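Long-range contacts in WGR domain-containing protein (Bacteroides fragilis, PDB 2RA8), which is of unknown function but joins an N-terminal WGR domain to a leucine-rich repeat domain: residues F5-F10 and K63-T68; I159-L164 and N183-G188; L218-K223 and F251-W256. All coordinates share one frame; numbering follows the deposited sequence.

How the contacts relate
Three contacts follow one another along the chain without nesting or crossing. Contact 1 closes first: strand 3-8, in the WGR domain, meets strand 66-67 after the intervening strands and helix 46-62 have been laid down. The other two lie in the leucine-rich repeat part, whose parallel strands succeed each other in chain order. Contact 2 joins two coil segments and closes a loop holding helix 165-169 and strand 176-180; contact 3 joins the approaches to neighbouring strands 223-227 and 256-260, closing a loop that holds the first of them. Contacts 1 and 2 lie on opposite sides of the chain's centre, while contacts 2 and 3 come within about 6 Å at their nearest atoms.

Contact 1: residues F5-F10 and K63-T68; sequences FVFQDF and KGYVET
The carbonyl oxygen V66 O is gripped by two donors from opposite faces of its plane: V6 N at 3.0 Å and T68 OG1 at 2.9 Å. The hydroxyl thus ties T68 back to the backbone two residues earlier, and its OG1 packs 3.7 Å from V6 CG2. A straighter bond, 174° at the hydrogen, returns from V66 N to V6 O, making V6 and V66 a hydrogen-bonded antiparallel pair. By this pairing the short strand 66-67 adds itself to strand 3-8 at the margin of the WGR domain's antiparallel sheet. The chain has just left helix 46-62 through a Schellman motif ending at G64, where the positive phi suits a residue without a side chain.

Y65 presents one ring face to F7, whose CB sits over its centre, 3.5 Å from the ring centroid. F7 CG is anti to the backbone N (chi1 -175°), which brings F7 CE1 to 3.3 Å from K63 O and leaves G64 O at the ring's edge. The hydroxyl of Y65 is hydrogen-bonded to K14 NZ on the next strand. F5, buried against I57 and T61 of the helix, offers a face to the aliphatic part of E67, whose CG lies 4.0 Å from the ring centroid; this long side chain can cover the ring and still send OE1 to a salt bridge with R3, outside the two segments.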
loop_
_atom_site.group_PDB
_atom_site.type_symbol
_atom_site.label_atom_id
_atom_site.label_comp_id
_atom_site.label_asym_id
_atom_site.label_seq_id
_atom_site.Cartn_x
_atom_site.Cartn_y
_atom_site.Cartn_z
ATOM N N PHE A 5 -24.087 6.282 -5.958
ATOM C CA PHE A 5 -22.939 7.177 -5.805
ATOM C C PHE A 5 -21.826 6.798 -6.761
ATOM O O PHE A 5 -21.687 5.630 -7.132
ATOM C CB PHE A 5 -22.432 7.141 -4.348
ATOM C CG PHE A 5 -23.487 7.494 -3.329
ATOM C CD1 PHE A 5 -24.490 6.588 -2.998
ATOM C CD2 PHE A 5 -23.471 8.732 -2.698
ATOM C CE1 PHE A 5 -25.462 6.914 -2.050
ATOM C CE2 PHE A 5 -24.439 9.065 -1.754
ATOM C CZ PHE A 5 -25.432 8.153 -1.430
ATOM N N VAL A 6 -21.024 7.786 -7.157
ATOM C CA VAL A 6 -19.936 7.581 -8.106
ATOM C C VAL A 6 -18.620 8.224 -7.690
ATOM O O VAL A 6 -18.599 9.348 -7.189
ATOM C CB VAL A 6 -20.339 8.143 -9.497
ATOM C CG1 VAL A 6 -19.172 8.039 -10.465
ATOM C CG2 VAL A 6 -21.539 7.386 -10.028
ATOM N N PHE A 7 -17.517 7.510 -7.904
ATOM C CA PHE A 7 -16.186 8.025 -7.581
ATOM C C PHE A 7 -15.300 7.917 -8.802
ATOM O O PHE A 7 -15.154 6.829 -9.367
ATOM C CB PHE A 7 -15.533 7.234 -6.438
ATOM C CG PHE A 7 -14.211 7.802 -5.992
ATOM C CD1 PHE A 7 -14.167 8.911 -5.155
ATOM C CD2 PHE A 7 -13.015 7.257 -6.441
ATOM C CE1 PHE A 7 -12.951 9.470 -4.775
ATOM C CE2 PHE A 7 -11.793 7.812 -6.065
ATOM C CZ PHE A 7 -11.766 8.918 -5.231
ATOM N N GLN A 8 -14.687 9.031 -9.200
ATOM C CA GLN A 8 -13.812 9.061 -10.377
ATOM C C GLN A 8 -12.544 9.882 -10.247
ATOM O O GLN A 8 -12.593 11.073 -9.942
ATOM C CB GLN A 8 -14.562 9.624 -11.588
ATOM C CG GLN A 8 -15.589 8.719 -12.242
ATOM C CD GLN A 8 -16.327 9.440 -13.348
ATOM O OE1 GLN A 8 -17.019 10.427 -13.094
ATOM N NE2 GLN A 8 -16.176 8.967 -14.582
ATOM N N ASP A 9 -11.400 9.243 -10.468
ATOM C CA ASP A 9 -10.121 9.945 -10.473
ATOM C C ASP A 9 -9.235 9.230 -11.470
ATOM O O ASP A 9 -9.737 8.416 -12.252
ATOM C CB ASP A 9 -9.492 10.045 -9.057
ATOM C CG ASP A 9 -9.041 8.712 -8.489
ATOM O OD1 ASP A 9 -9.172 7.671 -9.156
ATOM O OD2 ASP A 9 -8.545 8.724 -7.346
ATOM N N PHE A 10 -7.938 9.523 -11.487
ATOM C CA PHE A 10 -7.044 8.871 -12.443
ATOM C C PHE A 10 -7.081 7.346 -12.377
ATOM O O PHE A 10 -6.918 6.672 -13.397
ATOM C CB PHE A 10 -5.578 9.329 -12.228
ATOM C CG PHE A 10 -5.267 10.714 -12.747
ATOM C CD1 PHE A 10 -5.361 11.007 -14.104
ATOM C CD2 PHE A 10 -4.825 11.711 -11.875
ATOM C CE1 PHE A 10 -5.016 12.274 -14.593
ATOM C CE2 PHE A 10 -4.480 12.977 -12.349
ATOM C CZ PHE A 10 -4.575 13.258 -13.713
ATOM N N LYS A 63 -15.378 9.887 1.524
ATOM C CA LYS A 63 -14.276 9.404 0.699
ATOM C C LYS A 63 -14.275 9.999 -0.683
ATOM O O LYS A 63 -13.411 9.680 -1.496
ATOM C CB LYS A 63 -14.307 7.876 0.589
ATOM C CG LYS A 63 -14.013 7.156 1.896
ATOM C CD LYS A 63 -14.019 5.645 1.708
ATOM C CE LYS A 63 -13.788 4.925 3.030
ATOM N NZ LYS A 63 -12.489 5.301 3.655
ATOM N N GLY A 64 -15.242 10.865 -0.968
ATOM C CA GLY A 64 -15.287 11.497 -2.277
ATOM C C GLY A 64 -16.370 11.015 -3.227
ATOM O O GLY A 64 -16.493 11.539 -4.338
ATOM N N TYR A 65 -17.151 10.019 -2.815
ATOM C CA TYR A 65 -18.228 9.523 -3.666
ATOM C C TYR A 65 -19.278 10.603 -3.792
ATOM O O TYR A 65 -19.641 11.242 -2.803
ATOM C CB TYR A 65 -18.832 8.261 -3.064
ATOM C CG TYR A 65 -18.086 7.008 -3.434
ATOM C CD1 TYR A 65 -18.500 6.223 -4.504
ATOM C CD2 TYR A 65 -16.949 6.619 -2.728
ATOM C CE1 TYR A 65 -17.809 5.076 -4.859
ATOM C CE2 TYR A 65 -16.248 5.479 -3.077
ATOM C CZ TYR A 65 -16.689 4.715 -4.141
ATOM O OH TYR A 65 -16.004 3.578 -4.478
ATOM N N VAL A 66 -19.758 10.826 -5.011
ATOM C CA VAL A 66 -20.769 11.851 -5.259
ATOM C C VAL A 66 -22.077 11.235 -5.646
ATOM O O VAL A 66 -22.142 10.463 -6.610
ATOM C CB VAL A 66 -20.334 12.802 -6.392
ATOM C CG1 VAL A 66 -21.388 13.896 -6.590
ATOM C CG2 VAL A 66 -18.980 13.413 -6.058
ATOM N N GLU A 67 -23.137 11.577 -4.911
ATOM C CA GLU A 67 -24.459 11.028 -5.208
ATOM C C GLU A 67 -24.859 11.426 -6.607
ATOM O O GLU A 67 -24.791 12.611 -6.972
ATOM C CB GLU A 67 -25.498 11.527 -4.200
ATOM C CG GLU A 67 -26.694 10.595 -4.102
ATOM C CD GLU A 67 -27.577 10.864 -2.904
ATOM O OE1 GLU A 67 -27.077 11.408 -1.891
ATOM O OE2 GLU A 67 -28.775 10.505 -2.974
ATOM N N THR A 68 -25.287 10.433 -7.386
ATOM C CA THR A 68 -25.654 10.609 -8.790
ATOM C C THR A 68 -26.949 9.896 -9.139
ATOM O O THR A 68 -27.203 8.793 -8.656
ATOM C CB THR A 68 -24.533 10.020 -9.698
ATOM O OG1 THR A 68 -23.258 10.519 -9.276
ATOM C CG2 THR A 68 -24.748 10.390 -11.145
#

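Contact 2: residues I159-L164 and N183-G188; sequences IEQVDL and NNLSIG
Segments 159-164 and 183-188 run side by side in nearly the same direction, 9° apart, with D163 facing S186 in a single backbone bridge. Two bonds join the segments directly: L164 N gives to S186 O at 2.8 Å, and Q161 N gives to N183 O at 3.0 Å, nearly along the C=O axis. A water adds a third link, donating to I159 O and accepting from N183 N. N183 CB packs 3.2 Å from I159 O, and the E160 carboxylate folds back beside it because the chain is turned about its CB-CG bond (chi2 -50°).

Inward, Q161 and L185 lie side by side pointing the same way, CB to CB 3.8 Å. The methylenes of Q161 serve as apolar surface next to the leucine, while NE2 hydrogen-bonds to G181 O and OE1 makes a weak bond to W146 NE1. L185 CD1 then meets L164 CD1 at 3.9 Å, two branched ends crossing in the interior, where leucine needs no polar partner. At the surface D163 OD1 comes within 3.6 Å of S186 CB but accepts from S165 N, so the D163 side chain caps the start of helix 165-169; S186 OG is hydrogen-bonded to D212 OD2. N184 takes the left-handed backbone conformation, which asparagine tolerates well. Such stacking of irregular loops in one direction, leucines turned inward, is characteristic of a leucine-rich repeat solenoid.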
loop_
_atom_site.group_PDB
_atom_site.type_symbol
_atom_site.label_atom_id
_atom_site.label_comp_id
_atom_site.label_asym_id
_atom_site.label_seq_id
_atom_site.Cartn_x
_atom_site.Cartn_y
_atom_site.Cartn_z
ATOM N N ILE A 159 13.589 7.678 -12.597
ATOM C CA ILE A 159 12.654 7.992 -13.666
ATOM C C ILE A 159 13.298 9.024 -14.560
ATOM O O ILE A 159 13.702 10.084 -14.094
ATOM C CB ILE A 159 11.329 8.533 -13.089
ATOM C CG1 ILE A 159 10.737 7.505 -12.131
ATOM C CG2 ILE A 159 10.334 8.815 -14.214
ATOM C CD1 ILE A 159 9.467 7.979 -11.432
ATOM N N GLU A 160 13.410 8.710 -15.846
ATOM C CA GLU A 160 14.023 9.622 -16.810
ATOM C C GLU A 160 12.999 10.385 -17.619
ATOM O O GLU A 160 12.399 9.852 -18.555
ATOM C CB GLU A 160 14.949 8.857 -17.770
ATOM C CG GLU A 160 16.129 8.182 -17.087
ATOM C CD GLU A 160 16.877 9.129 -16.171
ATOM O OE1 GLU A 160 17.215 10.247 -16.618
ATOM O OE2 GLU A 160 17.129 8.759 -15.004
ATOM N N GLN A 161 12.812 11.652 -17.265
ATOM C CA GLN A 161 11.856 12.498 -17.962
ATOM C C GLN A 161 12.492 13.241 -19.114
ATOM O O GLN A 161 13.664 13.037 -19.425
ATOM C CB GLN A 161 11.241 13.496 -16.971
ATOM C CG GLN A 161 10.578 12.831 -15.763
ATOM C CD GLN A 161 9.291 12.108 -16.120
ATOM O OE1 GLN A 161 9.139 11.606 -17.229
ATOM N NE2 GLN A 161 8.364 12.040 -15.168
ATOM N N VAL A 162 11.713 14.102 -19.760
ATOM C CA VAL A 162 12.193 14.900 -20.882
ATOM C C VAL A 162 11.479 16.221 -20.788
ATOM O O VAL A 162 10.740 16.460 -19.834
ATOM C CB VAL A 162 11.837 14.256 -22.240
ATOM C CG1 VAL A 162 12.567 12.926 -22.408
ATOM C CG2 VAL A 162 10.338 14.047 -22.330
ATOM N N ASP A 163 11.696 17.101 -21.753
ATOM C CA ASP A 163 10.996 18.379 -21.738
ATOM C C ASP A 163 9.558 18.062 -22.092
ATOM O O ASP A 163 9.276 17.591 -23.191
ATOM C CB ASP A 163 11.607 19.320 -22.772
ATOM C CG ASP A 163 10.807 20.591 -22.950
ATOM O OD1 ASP A 163 10.105 21.004 -22.003
ATOM O OD2 ASP A 163 10.895 21.188 -24.040
ATOM N N LEU A 164 8.634 18.283 -21.163
ATOM C CA LEU A 164 7.231 17.987 -21.451
ATOM C C LEU A 164 6.445 19.194 -21.914
ATOM O O LEU A 164 5.235 19.111 -22.104
ATOM C CB LEU A 164 6.534 17.384 -20.219
ATOM C CG LEU A 164 6.992 16.011 -19.692
ATOM C CD1 LEU A 164 6.051 15.568 -18.558
ATOM C CD2 LEU A 164 6.974 14.987 -20.810
ATOM N N ASN A 183 13.990 13.757 -12.996
ATOM C CA ASN A 183 15.285 13.792 -13.680
ATOM C C ASN A 183 15.134 14.332 -15.096
ATOM O O ASN A 183 14.434 13.743 -15.923
ATOM C CB ASN A 183 15.900 12.384 -13.764
ATOM C CG ASN A 183 16.360 11.852 -12.413
ATOM O OD1 ASN A 183 16.786 10.697 -12.304
ATOM N ND2 ASN A 183 16.287 12.689 -11.383
ATOM N N ASN A 184 15.799 15.452 -15.380
ATOM C CA ASN A 184 15.753 16.069 -16.708
ATOM C C ASN A 184 14.357 16.484 -17.115
ATOM O O ASN A 184 14.027 16.486 -18.303
ATOM C CB ASN A 184 16.303 15.099 -17.765
ATOM C CG ASN A 184 17.779 14.793 -17.572
ATOM O OD1 ASN A 184 18.216 13.651 -17.742
ATOM N ND2 ASN A 184 18.558 15.817 -17.227
ATOM N N LEU A 185 13.529 16.839 -16.140
ATOM C CA LEU A 185 12.164 17.245 -16.422
ATOM C C LEU A 185 12.053 18.730 -16.644
ATOM O O LEU A 185 12.792 19.512 -16.057
ATOM C CB LEU A 185 11.236 16.854 -15.254
ATOM C CG LEU A 185 9.832 17.481 -15.247
ATOM C CD1 LEU A 185 9.036 16.976 -16.450
ATOM C CD2 LEU A 185 9.108 17.144 -13.960
ATOM N N SER A 186 11.125 19.123 -17.507
ATOM C CA SER A 186 10.870 20.537 -17.760
ATOM C C SER A 186 9.448 20.643 -18.243
ATOM O O SER A 186 8.918 19.691 -18.810
ATOM C CB SER A 186 11.823 21.095 -18.821
ATOM O OG SER A 186 11.644 22.497 -18.948
ATOM N N ILE A 187 8.813 21.786 -18.000
ATOM C CA ILE A 187 7.436 22.002 -18.432
ATOM C C ILE A 187 7.332 23.335 -19.127
ATOM O O ILE A 187 6.242 23.787 -19.473
ATOM C CB ILE A 187 6.444 21.976 -17.247
ATOM C CG1 ILE A 187 6.807 23.057 -16.230
ATOM C CG2 ILE A 187 6.441 20.590 -16.611
ATOM C CD1 ILE A 187 5.777 23.228 -15.137
ATOM N N GLY A 188 8.487 23.970 -19.318
ATOM C CA GLY A 188 8.542 25.246 -19.999
ATOM C C GLY A 188 8.160 26.455 -19.172
ATOM O O GLY A 188 7.856 26.352 -17.976
HETATM O O HOH W 1 13.254 11.252 -11.427
#

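Contact 3: residues L218-K223 and F251-W256; sequences LPNLEK and FPNLKW
Both segments begin with a type I beta turn, L218-L221 and F251-L254, and end entering neighbouring parallel strands. E222 O fastens segment 251-256 by accepting from two successive amides, K255 N at 2.7 Å and W256 N at 2.9 Å. Proline suits each turn's second position, its phi already fixed. N253 ND2 reaches back to P219 O at 2.9 Å, and a water bridges P219 O, L221 O and N253 N.

The two segments are matching parts of successive leucine-rich repeats, LPNLEK and FPNLKW; K223 and W256 pair in register, the turns before them slightly offset. On the interior side L221 CD2 touches F251 CE2 and L254 CD1, while L218 O meets the F251 ring at its edge. Outside, E222 and K255 run alongside each other to a salt bridge, OE2 to NZ 3.1 Å, the lysine above the carboxylate plane. K223, with CG anti to the backbone N (chi1 175°) and the rest extended, lies over one face of W256: CE sits above the five-membered ring, and NZ stands 4.0 Å from the centroid of the six-membered ring, 9° off the normal, a cation-pi contact. The indole NE1 is hydrogen-bonded to D285 OD2.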
loop_
_atom_site.group_PDB
_atom_site.type_symbol
_atom_site.label_atom_id
_atom_site.label_comp_id
_atom_site.label_asym_id
_atom_site.label_seq_id
_atom_site.Cartn_x
_atom_site.Cartn_y
_atom_site.Cartn_z
ATOM N N LEU A 218 0.058 30.932 -14.425
ATOM C CA LEU A 218 -0.982 29.992 -14.036
ATOM C C LEU A 218 -2.033 30.730 -13.247
ATOM O O LEU A 218 -2.289 30.408 -12.087
ATOM C CB LEU A 218 -0.363 28.875 -13.164
ATOM C CG LEU A 218 0.874 28.197 -13.750
ATOM C CD1 LEU A 218 1.484 27.227 -12.755
ATOM C CD2 LEU A 218 0.483 27.460 -15.026
ATOM N N PRO A 219 -2.685 31.731 -13.866
ATOM C CA PRO A 219 -3.711 32.502 -13.162
ATOM C C PRO A 219 -4.886 31.732 -12.620
ATOM O O PRO A 219 -5.457 32.112 -11.601
ATOM C CB PRO A 219 -4.142 33.533 -14.205
ATOM C CG PRO A 219 -4.024 32.763 -15.482
ATOM C CD PRO A 219 -2.685 32.061 -15.306
ATOM N N ASN A 220 -5.273 30.654 -13.291
ATOM C CA ASN A 220 -6.420 29.880 -12.821
ATOM C C ASN A 220 -6.051 28.694 -11.964
ATOM O O ASN A 220 -6.918 27.902 -11.608
ATOM C CB ASN A 220 -7.259 29.399 -14.003
ATOM C CG ASN A 220 -7.809 30.553 -14.830
ATOM O OD1 ASN A 220 -8.310 31.540 -14.278
ATOM N ND2 ASN A 220 -7.728 30.428 -16.151
ATOM N N LEU A 221 -4.770 28.558 -11.626
ATOM C CA LEU A 221 -4.335 27.433 -10.793
ATOM C C LEU A 221 -5.050 27.474 -9.444
ATOM O O LEU A 221 -5.192 28.538 -8.837
ATOM C CB LEU A 221 -2.821 27.492 -10.570
ATOM C CG LEU A 221 -2.198 26.206 -10.009
ATOM C CD1 LEU A 221 -2.309 25.113 -11.047
ATOM C CD2 LEU A 221 -0.748 26.437 -9.658
ATOM N N GLU A 222 -5.521 26.318 -8.980
ATOM C CA GLU A 222 -6.220 26.236 -7.695
ATOM C C GLU A 222 -5.484 25.357 -6.706
ATOM O O GLU A 222 -5.657 25.484 -5.492
ATOM C CB GLU A 222 -7.637 25.697 -7.900
ATOM C CG GLU A 222 -8.472 26.540 -8.867
ATOM C CD GLU A 222 -9.927 26.120 -8.903
ATOM O OE1 GLU A 222 -10.194 24.900 -8.960
ATOM O OE2 GLU A 222 -10.802 27.011 -8.882
ATOM N N LYS A 223 -4.660 24.460 -7.232
ATOM C CA LYS A 223 -3.875 23.544 -6.414
ATOM C C LYS A 223 -2.465 23.383 -6.941
ATOM O O LYS A 223 -2.256 23.187 -8.139
ATOM C CB LYS A 223 -4.552 22.166 -6.354
ATOM C CG LYS A 223 -3.740 21.109 -5.611
ATOM C CD LYS A 223 -4.559 19.872 -5.277
ATOM C CE LYS A 223 -3.686 18.825 -4.588
ATOM N NZ LYS A 223 -4.478 17.679 -4.068
ATOM N N PHE A 251 -0.609 33.577 -7.953
ATOM C CA PHE A 251 -1.688 32.590 -8.007
ATOM C C PHE A 251 -2.910 33.161 -7.330
ATOM O O PHE A 251 -3.257 32.765 -6.210
ATOM C CB PHE A 251 -1.247 31.304 -7.272
ATOM C CG PHE A 251 0.001 30.676 -7.841
ATOM C CD1 PHE A 251 1.078 30.365 -7.018
ATOM C CD2 PHE A 251 0.088 30.370 -9.192
ATOM C CE1 PHE A 251 2.224 29.758 -7.536
ATOM C CE2 PHE A 251 1.236 29.761 -9.712
ATOM C CZ PHE A 251 2.298 29.458 -8.880
ATOM N N PRO A 252 -3.606 34.100 -7.992
ATOM C CA PRO A 252 -4.797 34.705 -7.390
ATOM C C PRO A 252 -5.974 33.790 -7.107
ATOM O O PRO A 252 -6.894 34.170 -6.384
ATOM C CB PRO A 252 -5.141 35.827 -8.373
ATOM C CG PRO A 252 -4.684 35.266 -9.682
ATOM C CD PRO A 252 -3.345 34.672 -9.324
ATOM N N ASN A 253 -5.964 32.584 -7.663
ATOM C CA ASN A 253 -7.072 31.658 -7.427
ATOM C C ASN A 253 -6.663 30.398 -6.700
ATOM O O ASN A 253 -7.458 29.471 -6.577
ATOM C CB ASN A 253 -7.745 31.276 -8.751
ATOM C CG ASN A 253 -8.463 32.452 -9.395
ATOM O OD1 ASN A 253 -9.375 33.029 -8.814
ATOM N ND2 ASN A 253 -8.048 32.808 -10.602
ATOM N N LEU A 254 -5.431 30.361 -6.210
ATOM C CA LEU A 254 -4.938 29.181 -5.492
ATOM C C LEU A 254 -5.720 28.931 -4.199
ATOM O O LEU A 254 -6.033 29.868 -3.462
ATOM C CB LEU A 254 -3.456 29.347 -5.166
ATOM C CG LEU A 254 -2.701 28.046 -4.871
ATOM C CD1 LEU A 254 -2.498 27.261 -6.160
ATOM C CD2 LEU A 254 -1.361 28.364 -4.243
ATOM N N LYS A 255 -6.059 27.664 -3.943
ATOM C CA LYS A 255 -6.802 27.265 -2.741
ATOM C C LYS A 255 -6.007 26.268 -1.925
ATOM O O LYS A 255 -6.103 26.234 -0.697
ATOM C CB LYS A 255 -8.127 26.590 -3.104
ATOM C CG LYS A 255 -9.170 27.486 -3.732
ATOM C CD LYS A 255 -10.463 26.714 -3.983
ATOM C CE LYS A 255 -11.521 27.586 -4.651
ATOM N NZ LYS A 255 -11.082 28.080 -5.987
ATOM N N TRP A 256 -5.243 25.430 -2.616
ATOM C CA TRP A 256 -4.425 24.409 -1.968
ATOM C C TRP A 256 -2.992 24.613 -2.377
ATOM O O TRP A 256 -2.663 24.597 -3.563
ATOM C CB TRP A 256 -4.909 23.001 -2.396
ATOM C CG TRP A 256 -4.195 21.821 -1.760
ATOM C CD1 TRP A 256 -2.847 21.625 -1.675
ATOM C CD2 TRP A 256 -4.810 20.661 -1.184
ATOM N NE1 TRP A 256 -2.580 20.407 -1.078
ATOM C CE2 TRP A 256 -3.764 19.799 -0.770
ATOM C CE3 TRP A 256 -6.136 20.268 -0.975
ATOM C CZ2 TRP A 256 -4.015 18.564 -0.165
ATOM C CZ3 TRP A 256 -6.385 19.043 -0.370
ATOM C CH2 TRP A 256 -5.326 18.205 0.029
HETATM O O HOH W 2 -4.234 31.083 -9.207
#